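Local coordinates for protein malonyl CoA reductase (malonate semialdehyde-forming) (Sulfolobus tokodaii, PDB 2EP5) that probably catalyses the NADPH-dependent reduction of malonyl-CoA to malonate semialdehyde, and belongs to the aspartate-semialdehyde dehydrogenase family, at residues A[28-33]-A[339-344]; A[50-53]-A[58-61]; A[111-114]-A[118-121]; A[161-166]-A[320-325]; A[176-181]-A[206-211]. All blocks are in the same frame, centred on the assembly; numbering follows the deposited sequence.

Interaction 1. Residues A[28-33]-A[339-344]; sequences PYLELV and LTVEVM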
# COMPACT_ATOMS: atom_id res chain seq x y z
N PRO A 28 26.16 23.27 13.74
CA PRO A 28 27.40 23.89 14.23
C PRO A 28 27.24 25.29 14.84
O PRO A 28 27.64 25.51 15.98
CB PRO A 28 28.28 23.92 12.98
CG PRO A 28 27.86 22.69 12.26
CD PRO A 28 26.36 22.71 12.39
N TYR A 29 26.66 26.23 14.09
CA TYR A 29 26.48 27.59 14.60
C TYR A 29 25.05 28.13 14.69
O TYR A 29 24.82 29.15 15.35
CB TYR A 29 27.34 28.58 13.80
CG TYR A 29 27.25 28.44 12.31
CD1 TYR A 29 28.04 27.52 11.63
CD2 TYR A 29 26.39 29.25 11.56
CE1 TYR A 29 27.98 27.41 10.24
CE2 TYR A 29 26.33 29.15 10.18
CZ TYR A 29 27.12 28.23 9.53
OH TYR A 29 27.08 28.14 8.15
N LEU A 30 24.11 27.48 14.03
CA LEU A 30 22.71 27.92 14.08
C LEU A 30 22.09 27.35 15.36
O LEU A 30 21.90 26.15 15.48
CB LEU A 30 21.95 27.40 12.85
CG LEU A 30 21.66 28.35 11.68
CD1 LEU A 30 22.76 29.37 11.50
CD2 LEU A 30 21.46 27.52 10.42
N GLU A 31 21.79 28.23 16.32
CA GLU A 31 21.21 27.81 17.59
C GLU A 31 19.71 28.10 17.70
O GLU A 31 19.30 29.24 17.92
CB GLU A 31 21.94 28.50 18.75
CG GLU A 31 21.35 28.22 20.13
CD GLU A 31 22.23 28.73 21.27
OE1 GLU A 31 22.75 29.87 21.16
OE2 GLU A 31 22.40 28.00 22.27
N LEU A 32 18.91 27.05 17.57
CA LEU A 32 17.47 27.16 17.65
C LEU A 32 17.08 27.43 19.10
O LEU A 32 17.24 26.56 19.97
CB LEU A 32 16.81 25.88 17.14
CG LEU A 32 15.28 25.79 17.25
CD1 LEU A 32 14.64 26.95 16.49
CD2 LEU A 32 14.81 24.45 16.70
N VAL A 33 16.56 28.62 19.36
CA VAL A 33 16.17 29.00 20.71
C VAL A 33 14.68 29.21 20.87
O VAL A 33 14.20 29.34 22.00
CB VAL A 33 16.89 30.28 21.16
CG1 VAL A 33 18.40 30.09 21.04
CG2 VAL A 33 16.43 31.47 20.31
N LEU A 339 20.12 25.91 4.45
CA LEU A 339 21.28 26.12 3.58
C LEU A 339 21.29 27.58 3.12
O LEU A 339 22.35 28.17 2.91
CB LEU A 339 21.21 25.20 2.35
CG LEU A 339 22.53 24.63 1.81
CD1 LEU A 339 22.43 24.52 0.30
CD2 LEU A 339 23.71 25.50 2.17
N THR A 340 20.10 28.15 2.94
CA THR A 340 19.99 29.53 2.51
C THR A 340 20.56 30.44 3.59
O THR A 340 21.28 31.39 3.29
CB THR A 340 18.53 29.92 2.21
OG1 THR A 340 18.04 29.12 1.13
CG2 THR A 340 18.44 31.40 1.81
N VAL A 341 20.26 30.13 4.85
CA VAL A 341 20.78 30.93 5.96
C VAL A 341 22.31 30.81 6.00
O VAL A 341 23.01 31.81 6.19
CB VAL A 341 20.21 30.49 7.34
CG1 VAL A 341 20.79 31.37 8.43
CG2 VAL A 341 18.69 30.59 7.34
N GLU A 342 22.83 29.59 5.83
CA GLU A 342 24.28 29.40 5.85
C GLU A 342 24.95 30.28 4.79
O GLU A 342 25.95 30.95 5.06
CB GLU A 342 24.64 27.93 5.62
CG GLU A 342 23.82 26.96 6.46
CD GLU A 342 24.30 25.52 6.36
OE1 GLU A 342 24.88 25.13 5.33
OE2 GLU A 342 24.08 24.76 7.33
N VAL A 343 24.39 30.29 3.59
CA VAL A 343 24.93 31.10 2.50
C VAL A 343 24.93 32.59 2.87
O VAL A 343 25.92 33.29 2.65
CB VAL A 343 24.11 30.91 1.20
CG1 VAL A 343 24.56 31.93 0.16
CG2 VAL A 343 24.28 29.49 0.67
N MET A 344 23.82 33.06 3.43
CA MET A 344 23.67 34.45 3.82
C MET A 344 24.76 34.85 4.81
O MET A 344 25.33 35.94 4.71
CB MET A 344 22.29 34.69 4.43
CG MET A 344 21.14 34.65 3.42
SD MET A 344 19.50 34.71 4.21
CE MET A 344 19.31 36.46 4.51
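Tyr29 and Leu30 meet Val341 and Glu342 in a buried, mainly apolar contact between the start of strand 30-36 and the C-terminal helix of the Rossmann-type NAD(P)-binding domain. Segment 28-33 leads into that strand, which lies beside strand 5-10 in the parallel sheet, whereas 339-344 belongs to helix 334-347. More than 300 residues separate the two segments in sequence, so the contact ties the far end of the chain back to the nucleotide-binding fold. The nearest pair of CA atoms, those of Leu30 and Glu342, are 8.5 Å apart, a spacing bridged mainly by side chains; together the segments bury 163 Å².

With chi1 at 47°, the Tyr29 ring is set between its own backbone N and carbonyl carbon, and from there it carries the hydroxyl across to the helix. Its OH lies 3.5 Å from Glu342 CB and 3.9 Å from Glu342 CG, against the aliphatic part of the glutamate. The two side chains run across each other at about a right angle, and the ring and carboxylate planes are 39° apart. The acidic end of Glu342 has its own polar partner, since OE2 is hydrogen-bonded to Thr279 OG1. That bond probably helps to fix the carboxylate while CB and CG lie against the hydroxyl oxygen. The ring of Tyr29 also meets His27 edge-to-face. Beside this pair, Leu30 and Val341 both direct CB toward the facing segment, and their side chains meet methyl to methyl, with Leu30 CD1 4.2 Å from Val341 CG1.

Interaction 2. Residues A[50-53]-A[58-61]; sequences VKWI and IPEE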
# COMPACT_ATOMS: atom_id res chain seq x y z
N VAL A 50 3.92 19.02 20.12
CA VAL A 50 4.14 18.32 18.87
C VAL A 50 3.81 16.84 18.91
O VAL A 50 3.88 16.19 19.95
CB VAL A 50 5.60 18.47 18.39
CG1 VAL A 50 6.53 17.70 19.33
CG2 VAL A 50 5.74 17.96 16.96
N LYS A 51 3.44 16.32 17.75
CA LYS A 51 3.14 14.91 17.55
C LYS A 51 4.33 14.47 16.70
O LYS A 51 4.27 14.50 15.47
CB LYS A 51 1.84 14.75 16.77
CG LYS A 51 0.63 14.32 17.59
CD LYS A 51 0.66 12.81 17.84
CE LYS A 51 -0.68 12.32 18.39
NZ LYS A 51 -0.73 10.85 18.60
N TRP A 52 5.41 14.09 17.38
CA TRP A 52 6.64 13.69 16.70
C TRP A 52 6.38 12.67 15.61
O TRP A 52 5.77 11.61 15.82
CB TRP A 52 7.64 13.14 17.72
CG TRP A 52 9.05 13.15 17.23
CD1 TRP A 52 9.91 12.10 17.20
CD2 TRP A 52 9.79 14.29 16.75
NE1 TRP A 52 11.14 12.50 16.74
CE2 TRP A 52 11.10 13.84 16.45
CE3 TRP A 52 9.48 15.63 16.53
CZ2 TRP A 52 12.09 14.69 15.96
CZ3 TRP A 52 10.47 16.48 16.04
CH2 TRP A 52 11.76 16.01 15.76
N ILE A 53 6.88 12.99 14.42
CA ILE A 53 6.69 12.16 13.25
C ILE A 53 8.03 11.76 12.64
O ILE A 53 8.09 10.88 11.79
CB ILE A 53 5.83 12.93 12.21
CG1 ILE A 53 4.58 12.13 11.91
CG2 ILE A 53 6.66 13.30 10.98
CD1 ILE A 53 3.71 11.89 13.11
N ILE A 58 12.48 13.14 20.17
CA ILE A 58 12.64 14.58 19.97
C ILE A 58 13.98 14.97 20.59
O ILE A 58 14.29 14.58 21.72
CB ILE A 58 11.54 15.39 20.69
CG1 ILE A 58 10.16 15.00 20.16
CG2 ILE A 58 11.79 16.88 20.52
CD1 ILE A 58 9.02 15.63 20.93
N PRO A 59 14.79 15.75 19.86
CA PRO A 59 16.09 16.17 20.39
C PRO A 59 15.94 16.86 21.74
O PRO A 59 15.05 17.69 21.91
CB PRO A 59 16.60 17.12 19.31
CG PRO A 59 16.05 16.51 18.06
CD PRO A 59 14.63 16.18 18.46
N GLU A 60 16.79 16.51 22.69
CA GLU A 60 16.73 17.11 24.02
C GLU A 60 16.98 18.61 23.94
O GLU A 60 16.44 19.38 24.73
CB GLU A 60 17.77 16.49 24.96
CG GLU A 60 17.41 15.10 25.46
CD GLU A 60 18.22 14.70 26.68
OE1 GLU A 60 18.08 15.35 27.74
OE2 GLU A 60 19.00 13.74 26.58
N GLU A 61 17.79 19.01 22.97
CA GLU A 61 18.10 20.42 22.79
C GLU A 61 16.88 21.23 22.36
O GLU A 61 16.92 22.46 22.36
CB GLU A 61 19.23 20.58 21.77
CG GLU A 61 19.27 19.54 20.65
CD GLU A 61 20.00 18.26 21.06
OE1 GLU A 61 19.55 17.58 22.00
OE2 GLU A 61 21.04 17.94 20.43
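Trp52 turns one face of its indole to Ile58, and this CH-pi contact is the centre of a small hydrophobic cluster in the loop that joins helices 46-49 and 60-63 of the Rossmann-type domain. Ile58 CG1 sits 3.8 Å from the centroid of the five-membered ring, only 23° off the ring normal, which places it over the face. It is offset toward the CG, CD2 and CE3 rim, 3.5 Å from Trp52 CD2. The torsions account for the approach: Trp52 CG is anti to the backbone N (chi1 -160°), swinging the ring toward 58-61, while Ile58 CG1 lies beside its own N and is presented to the indole.

Beyond CG1 the isoleucine chain runs on, nearly fully extended (chi2 173°), to a second neighbour. Val50 and Ile58 lie alongside one another, running opposite ways, which brings Val50 CG1 within 3.6 Å of Ile58 CD1. One side chain is therefore in contact with both the tryptophan and the valine. Gln18 of helix 15-24 touches both Val50 and Trp52, and Tyr46 touches Trp52 and Ile58, joining the closed loop to the helices beside it. Pro59 runs at about a right angle to the tryptophan side chain, its CD meeting the benzene part obliquely: Pro59 CD lies 3.9 Å from both Trp52 CZ2 and Trp52 CH2.

Interaction 3. Residues A[111-114]-A[118-121]; sequences FRMD and PLIN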
# COMPACT_ATOMS: atom_id res chain seq x y z
N PHE A 111 4.70 35.72 -1.41
CA PHE A 111 5.83 36.56 -1.77
C PHE A 111 6.91 35.90 -2.64
O PHE A 111 7.78 36.59 -3.16
CB PHE A 111 6.51 37.12 -0.52
CG PHE A 111 5.68 38.10 0.25
CD1 PHE A 111 5.35 39.34 -0.30
CD2 PHE A 111 5.21 37.78 1.53
CE1 PHE A 111 4.58 40.25 0.41
CE2 PHE A 111 4.44 38.69 2.25
CZ PHE A 111 4.12 39.93 1.69
N ARG A 112 6.85 34.58 -2.81
CA ARG A 112 7.88 33.89 -3.59
C ARG A 112 8.14 34.54 -4.95
O ARG A 112 9.28 34.54 -5.43
CB ARG A 112 7.50 32.43 -3.82
CG ARG A 112 7.85 31.50 -2.69
CD ARG A 112 7.52 30.08 -3.13
NE ARG A 112 7.48 29.11 -2.04
CZ ARG A 112 6.71 28.03 -2.07
NH1 ARG A 112 5.93 27.80 -3.12
NH2 ARG A 112 6.72 27.18 -1.05
N MET A 113 7.10 35.09 -5.56
CA MET A 113 7.24 35.71 -6.86
C MET A 113 7.29 37.24 -6.81
O MET A 113 7.14 37.91 -7.84
CB MET A 113 6.12 35.23 -7.79
CG MET A 113 6.17 33.72 -8.09
SD MET A 113 7.75 33.15 -8.83
CE MET A 113 7.64 33.86 -10.50
N ASP A 114 7.52 37.80 -5.63
CA ASP A 114 7.62 39.25 -5.48
C ASP A 114 8.97 39.63 -6.08
O ASP A 114 9.99 39.10 -5.67
CB ASP A 114 7.56 39.66 -4.01
CG ASP A 114 7.53 41.17 -3.82
OD1 ASP A 114 8.49 41.86 -4.24
OD2 ASP A 114 6.54 41.68 -3.26
N PRO A 118 14.07 37.74 -3.03
CA PRO A 118 14.85 36.66 -3.64
C PRO A 118 14.20 35.30 -3.37
O PRO A 118 13.74 35.04 -2.26
CB PRO A 118 16.21 36.78 -2.95
CG PRO A 118 16.19 38.16 -2.30
CD PRO A 118 14.77 38.32 -1.88
N LEU A 119 14.14 34.45 -4.40
CA LEU A 119 13.60 33.10 -4.27
C LEU A 119 14.85 32.24 -4.39
O LEU A 119 15.39 32.06 -5.48
CB LEU A 119 12.61 32.78 -5.39
CG LEU A 119 11.82 31.48 -5.26
CD1 LEU A 119 11.07 31.44 -3.92
CD2 LEU A 119 10.84 31.37 -6.42
N ILE A 120 15.31 31.72 -3.26
CA ILE A 120 16.55 30.97 -3.26
C ILE A 120 16.59 29.46 -3.18
O ILE A 120 15.84 28.83 -2.44
CB ILE A 120 17.49 31.49 -2.14
CG1 ILE A 120 17.68 33.00 -2.26
CG2 ILE A 120 18.86 30.79 -2.22
CD1 ILE A 120 18.27 33.45 -3.59
N ASN A 121 17.50 28.91 -3.99
CA ASN A 121 17.83 27.50 -4.04
C ASN A 121 19.34 27.71 -4.18
O ASN A 121 19.86 27.87 -5.28
CB ASN A 121 17.26 26.79 -5.27
CG ASN A 121 17.41 25.27 -5.17
OD1 ASN A 121 18.05 24.77 -4.24
ND2 ASN A 121 16.81 24.54 -6.11
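A type I beta turn from Phe111 to Asp114, closed by Asp114 N to Phe111 O at 2.8 Å, has as its central residues Arg112 and Met113, the two that meet Leu119 of the returning chain. The loop follows strand 103-106 of the Rossmann-type sheet and comes back so closely that Arg112 CA and Leu119 CA are 5.8 Å apart.

Leu119 CG is anti to the backbone N (chi1 -171°), directing the isobutyl group at the turn, where its two methyls divide the work. CD1 lies along the aliphatic part of Arg112, 3.4 Å from Arg112 CG and 3.7 Å from Arg112 CB, a tight fit. CD2 instead comes to 3.7 Å from Arg112 O, a carbonyl that Lys214 NZ already binds. The arginine runs extended from CG to NE, and its far end is gripped at several points: NH2 by Asn107 O, NH1 by a salt bridge to Glu211 OE2, and NE weakly by Asn148 O. Its side chain lies about 7 Å from that of Cys151, the predicted acyl-thioester nucleophile, so the turn borders the probable active site. An alanine in place of Leu119 would remove both methyls and would probably open a gap along the Arg112 chain, with the methylenes likely to lose their support although the guanidinium stays held by its own bonds. Met113 adds a looser sulfur contact on the other methyl, SD lying 4.3 Å from Leu119 CD2.

Interaction 4. Residues A[161-166]-A[320-325]; sequences KPLIEI and LRLVVL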
# COMPACT_ATOMS: atom_id res chain seq x y z
N LYS A 161 19.17 24.12 -14.35
CA LYS A 161 20.16 25.20 -14.29
C LYS A 161 21.41 24.94 -15.12
O LYS A 161 21.74 25.71 -16.02
CB LYS A 161 20.55 25.47 -12.83
CG LYS A 161 21.64 26.51 -12.66
CD LYS A 161 21.17 27.90 -13.07
CE LYS A 161 22.29 28.92 -12.88
NZ LYS A 161 21.81 30.31 -13.11
N PRO A 162 22.14 23.85 -14.83
CA PRO A 162 23.34 23.58 -15.62
C PRO A 162 23.05 23.31 -17.10
O PRO A 162 23.98 23.19 -17.90
CB PRO A 162 23.96 22.38 -14.91
CG PRO A 162 22.77 21.69 -14.29
CD PRO A 162 21.96 22.84 -13.77
N LEU A 163 21.77 23.24 -17.45
CA LEU A 163 21.37 23.00 -18.84
C LEU A 163 20.46 24.14 -19.29
O LEU A 163 19.72 24.02 -20.27
CB LEU A 163 20.60 21.67 -18.95
CG LEU A 163 21.24 20.41 -18.36
CD1 LEU A 163 20.40 19.19 -18.74
CD2 LEU A 163 22.66 20.26 -18.89
N ILE A 164 20.54 25.26 -18.58
CA ILE A 164 19.71 26.41 -18.88
C ILE A 164 19.76 26.88 -20.33
O ILE A 164 18.77 27.38 -20.86
CB ILE A 164 20.05 27.60 -17.94
CG1 ILE A 164 19.07 28.75 -18.17
CG2 ILE A 164 21.48 28.06 -18.15
CD1 ILE A 164 17.62 28.38 -17.91
N GLU A 165 20.90 26.73 -21.00
CA GLU A 165 20.97 27.20 -22.38
C GLU A 165 20.15 26.34 -23.35
O GLU A 165 19.68 26.84 -24.37
CB GLU A 165 22.41 27.28 -22.88
CG GLU A 165 22.53 28.25 -24.05
CD GLU A 165 23.47 27.79 -25.14
OE1 GLU A 165 24.69 27.67 -24.87
OE2 GLU A 165 22.98 27.57 -26.28
N ILE A 166 19.99 25.07 -23.02
CA ILE A 166 19.20 24.17 -23.87
C ILE A 166 17.72 24.37 -23.55
O ILE A 166 16.90 24.54 -24.45
CB ILE A 166 19.56 22.70 -23.61
CG1 ILE A 166 21.05 22.47 -23.87
CG2 ILE A 166 18.72 21.80 -24.49
CD1 ILE A 166 21.52 21.07 -23.52
N LEU A 320 15.47 15.94 -25.29
CA LEU A 320 16.42 15.47 -24.30
C LEU A 320 15.56 15.09 -23.11
O LEU A 320 14.88 15.95 -22.54
CB LEU A 320 17.38 16.59 -23.90
CG LEU A 320 18.64 16.27 -23.09
CD1 LEU A 320 18.75 17.28 -21.95
CD2 LEU A 320 18.62 14.86 -22.54
N ARG A 321 15.57 13.82 -22.74
CA ARG A 321 14.78 13.38 -21.61
C ARG A 321 15.63 12.97 -20.42
O ARG A 321 16.78 12.54 -20.57
CB ARG A 321 13.87 12.20 -21.97
CG ARG A 321 12.95 11.84 -20.81
CD ARG A 321 12.62 10.37 -20.75
NE ARG A 321 13.82 9.53 -20.79
CZ ARG A 321 13.79 8.23 -21.08
NH1 ARG A 321 12.64 7.64 -21.33
NH2 ARG A 321 14.92 7.54 -21.15
N LEU A 322 15.06 13.11 -19.23
CA LEU A 322 15.76 12.73 -18.01
C LEU A 322 14.77 12.62 -16.85
O LEU A 322 13.72 13.27 -16.86
CB LEU A 322 16.87 13.74 -17.69
CG LEU A 322 16.56 15.20 -17.36
CD1 LEU A 322 16.04 15.32 -15.93
CD2 LEU A 322 17.83 16.02 -17.51
N VAL A 323 15.11 11.77 -15.88
CA VAL A 323 14.30 11.54 -14.69
C VAL A 323 15.10 11.99 -13.47
O VAL A 323 16.25 11.59 -13.28
CB VAL A 323 13.93 10.04 -14.53
CG1 VAL A 323 13.14 9.84 -13.24
CG2 VAL A 323 13.10 9.57 -15.73
N VAL A 324 14.49 12.83 -12.65
CA VAL A 324 15.15 13.34 -11.46
C VAL A 324 14.31 13.02 -10.22
O VAL A 324 13.08 12.97 -10.28
CB VAL A 324 15.35 14.86 -11.56
CG1 VAL A 324 14.00 15.56 -11.66
CG2 VAL A 324 16.13 15.37 -10.35
N LEU A 325 14.99 12.81 -9.11
CA LEU A 325 14.33 12.48 -7.86
C LEU A 325 14.98 13.28 -6.74
O LEU A 325 16.18 13.50 -6.75
CB LEU A 325 14.45 10.98 -7.59
CG LEU A 325 13.69 10.28 -6.45
CD1 LEU A 325 14.63 9.96 -5.31
CD2 LEU A 325 12.51 11.12 -5.98
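Leu320 and Leu163 give up similar areas to this contact, 39 and 37 Å², and Ile166 follows with 22 Å². All three aim their CB toward the facing segment. The two leucines meet methyl to methyl, Leu320 CD1 lying 4.1 Å from Leu163 CD1, and their side chains cross at about a right angle. Leu163 CG sits beside its backbone N (chi1 -52°), and with chi2 near 180° its CD1 extends toward the strand. The same methyl serves a second partner, Leu322 CD2, at 4.3 Å; it thus faces alternate residues of one strand, both on the same side of it. Ile166 stays more distant, its CD1 4.9 Å from Leu320 CD1.

This is helix-on-sheet packing in the alpha/beta dimerisation domain of the family: Leu163 immediately precedes helix 164-168. The facing segment, 320-325, lies within strand 319-326 of the six-stranded mixed sheet. The helix is followed directly by strand 171-178 of that sheet, so it folds back over strands to which its own chain then contributes. Ile261 of helix 258-266 touches both Leu320 and Ile166 and extends the apolar layer. The strand's intervening residues point the other way, toward the second subunit: Arg321 NH1 is hydrogen-bonded to Thr234 OG1 of that neighbouring chain, and Val323 packs on its Pro199.

Interaction 5. Residues A[176-181]-A[206-211]; sequences TLQAVS and DKIAKE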
# COMPACT_ATOMS: atom_id res chain seq x y z
N THR A 176 5.37 15.44 -13.03
CA THR A 176 5.91 15.23 -11.69
C THR A 176 5.07 14.22 -10.92
O THR A 176 3.84 14.27 -10.95
CB THR A 176 5.97 16.54 -10.87
OG1 THR A 176 4.64 17.04 -10.64
CG2 THR A 176 6.79 17.60 -11.61
N LEU A 177 5.74 13.28 -10.25
CA LEU A 177 5.06 12.28 -9.44
C LEU A 177 5.44 12.63 -8.00
O LEU A 177 6.58 12.44 -7.58
CB LEU A 177 5.51 10.87 -9.81
CG LEU A 177 5.07 10.37 -11.20
CD1 LEU A 177 5.97 10.97 -12.25
CD2 LEU A 177 5.17 8.85 -11.28
N GLN A 178 4.47 13.16 -7.25
CA GLN A 178 4.72 13.61 -5.90
C GLN A 178 4.20 12.75 -4.76
O GLN A 178 3.05 12.30 -4.76
CB GLN A 178 4.20 15.05 -5.78
CG GLN A 178 4.67 15.87 -6.98
CD GLN A 178 4.25 17.32 -6.95
OE1 GLN A 178 4.25 17.98 -8.00
NE2 GLN A 178 3.92 17.84 -5.78
N ALA A 179 5.08 12.54 -3.79
CA ALA A 179 4.78 11.74 -2.61
C ALA A 179 3.65 12.34 -1.79
O ALA A 179 3.37 13.54 -1.88
CB ALA A 179 6.03 11.59 -1.76
N VAL A 180 3.01 11.50 -1.00
CA VAL A 180 1.92 11.93 -0.14
C VAL A 180 2.36 12.96 0.89
O VAL A 180 1.64 13.93 1.15
CB VAL A 180 1.30 10.71 0.59
CG1 VAL A 180 0.36 11.17 1.69
CG2 VAL A 180 0.55 9.83 -0.40
N SER A 181 3.54 12.77 1.48
CA SER A 181 4.03 13.68 2.50
C SER A 181 4.03 15.12 2.02
O SER A 181 3.94 16.04 2.83
CB SER A 181 5.45 13.29 2.95
OG SER A 181 6.40 13.47 1.92
N ASP A 206 1.17 25.53 -11.84
CA ASP A 206 1.45 26.92 -12.10
C ASP A 206 2.65 27.41 -11.29
O ASP A 206 3.50 28.15 -11.80
CB ASP A 206 0.21 27.76 -11.78
CG ASP A 206 0.32 29.18 -12.31
OD1 ASP A 206 0.58 29.34 -13.52
OD2 ASP A 206 0.16 30.13 -11.50
N LYS A 207 2.74 26.98 -10.03
CA LYS A 207 3.86 27.35 -9.16
C LYS A 207 5.18 26.82 -9.70
O LYS A 207 6.21 27.49 -9.63
CB LYS A 207 3.65 26.80 -7.75
CG LYS A 207 2.54 27.47 -6.96
CD LYS A 207 2.37 26.79 -5.62
CE LYS A 207 1.19 27.36 -4.85
NZ LYS A 207 0.90 26.55 -3.64
N ILE A 208 5.15 25.60 -10.24
CA ILE A 208 6.37 25.00 -10.78
C ILE A 208 6.89 25.80 -11.96
O ILE A 208 8.04 26.24 -11.95
CB ILE A 208 6.12 23.54 -11.22
CG1 ILE A 208 5.91 22.66 -9.99
CG2 ILE A 208 7.30 23.04 -12.07
CD1 ILE A 208 5.68 21.19 -10.31
N ALA A 209 6.05 25.99 -12.96
CA ALA A 209 6.43 26.72 -14.16
C ALA A 209 6.92 28.15 -13.87
O ALA A 209 7.99 28.54 -14.33
CB ALA A 209 5.26 26.76 -15.16
N LYS A 210 6.14 28.91 -13.12
CA LYS A 210 6.53 30.28 -12.81
C LYS A 210 7.80 30.37 -11.96
O LYS A 210 8.74 31.09 -12.31
CB LYS A 210 5.39 31.01 -12.10
CG LYS A 210 4.14 31.16 -12.96
CD LYS A 210 3.11 32.07 -12.28
CE LYS A 210 1.80 32.11 -13.07
NZ LYS A 210 2.04 32.40 -14.52
N GLU A 211 7.82 29.65 -10.85
CA GLU A 211 8.98 29.67 -9.96
C GLU A 211 10.26 29.23 -10.65
O GLU A 211 11.33 29.76 -10.38
CB GLU A 211 8.72 28.81 -8.72
CG GLU A 211 7.79 29.46 -7.72
CD GLU A 211 7.49 28.57 -6.53
OE1 GLU A 211 8.42 27.89 -6.04
OE2 GLU A 211 6.34 28.57 -6.07
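Torsions on both sides bring Thr176 and Ile208 tip to tip. At Thr176 a chi1 of 65° sets CG2 anti to the carbonyl carbon and turns it to the helix, while OG1 is left between N and C. At Ile208, chi1 of -70° and an extended chain beyond CG1 carry CD1 out to the strand. Thr176 CG2 and Ile208 CD1 meet at 4.0 Å, bridging backbones whose nearest CA atoms are 9.8 Å apart. The pair joins strand 171-178 of the mixed sheet in the dimerisation domain to helix 204-215, and with only 73 Å² buried it is a point contact. Thr152 of helix 151-160 touches both residues as well as Gln178.

Thr176 OG1 donates to Gln178 OE1 at 2.8 Å, approaching in the carbonyl plane on a lone pair, with a C=O to donor angle of 128°. OG1 is also bonded to Ser235 OG, and Gln178 NE2 to Glu204 OE2, so the amide is held from both its ends. Ile208 CD1 also comes to 4.2 Å from Gln178 OE1, an apolar methyl beside the polar pair. A valine here has no hydroxyl, and Gln178 OE1 would probably be left with its weak bond to Ser235 OG, the amide less firmly set and Ser235 OG without its threonine partner.

Gln178 approaches the side chain of His244, the predicted proton acceptor, to about 3 Å and that of Cys151 to about 5 Å. The geometry is consistent with a second-shell role for Thr176, its hydroxyl helping to set an amide beside the probable catalytic centre.

In the fold
Interaction 2 is the surface contact, resting on an indole face; the other four are buried. Interactions 1, 2 and 3 belong to the nucleotide-binding part, although interaction 1 borrows the C-terminal helix from the far end of the chain. Interactions 4 and 5 hold helices to the same mixed sheet, mainly by leucine methyls in 4 and by a methyl contact beside a polar network in 5. Interactions 3 and 5 touch across the two parts: Arg112 NH1 and Glu211 OE2 form a 3.1 Å salt bridge, near the predicted active site. Away from that site, 2 and 4 are apolar, and 1 sets a tyrosine hydroxyl against a glutamate's aliphatic part, whereas polar groups gather round 3 and 5.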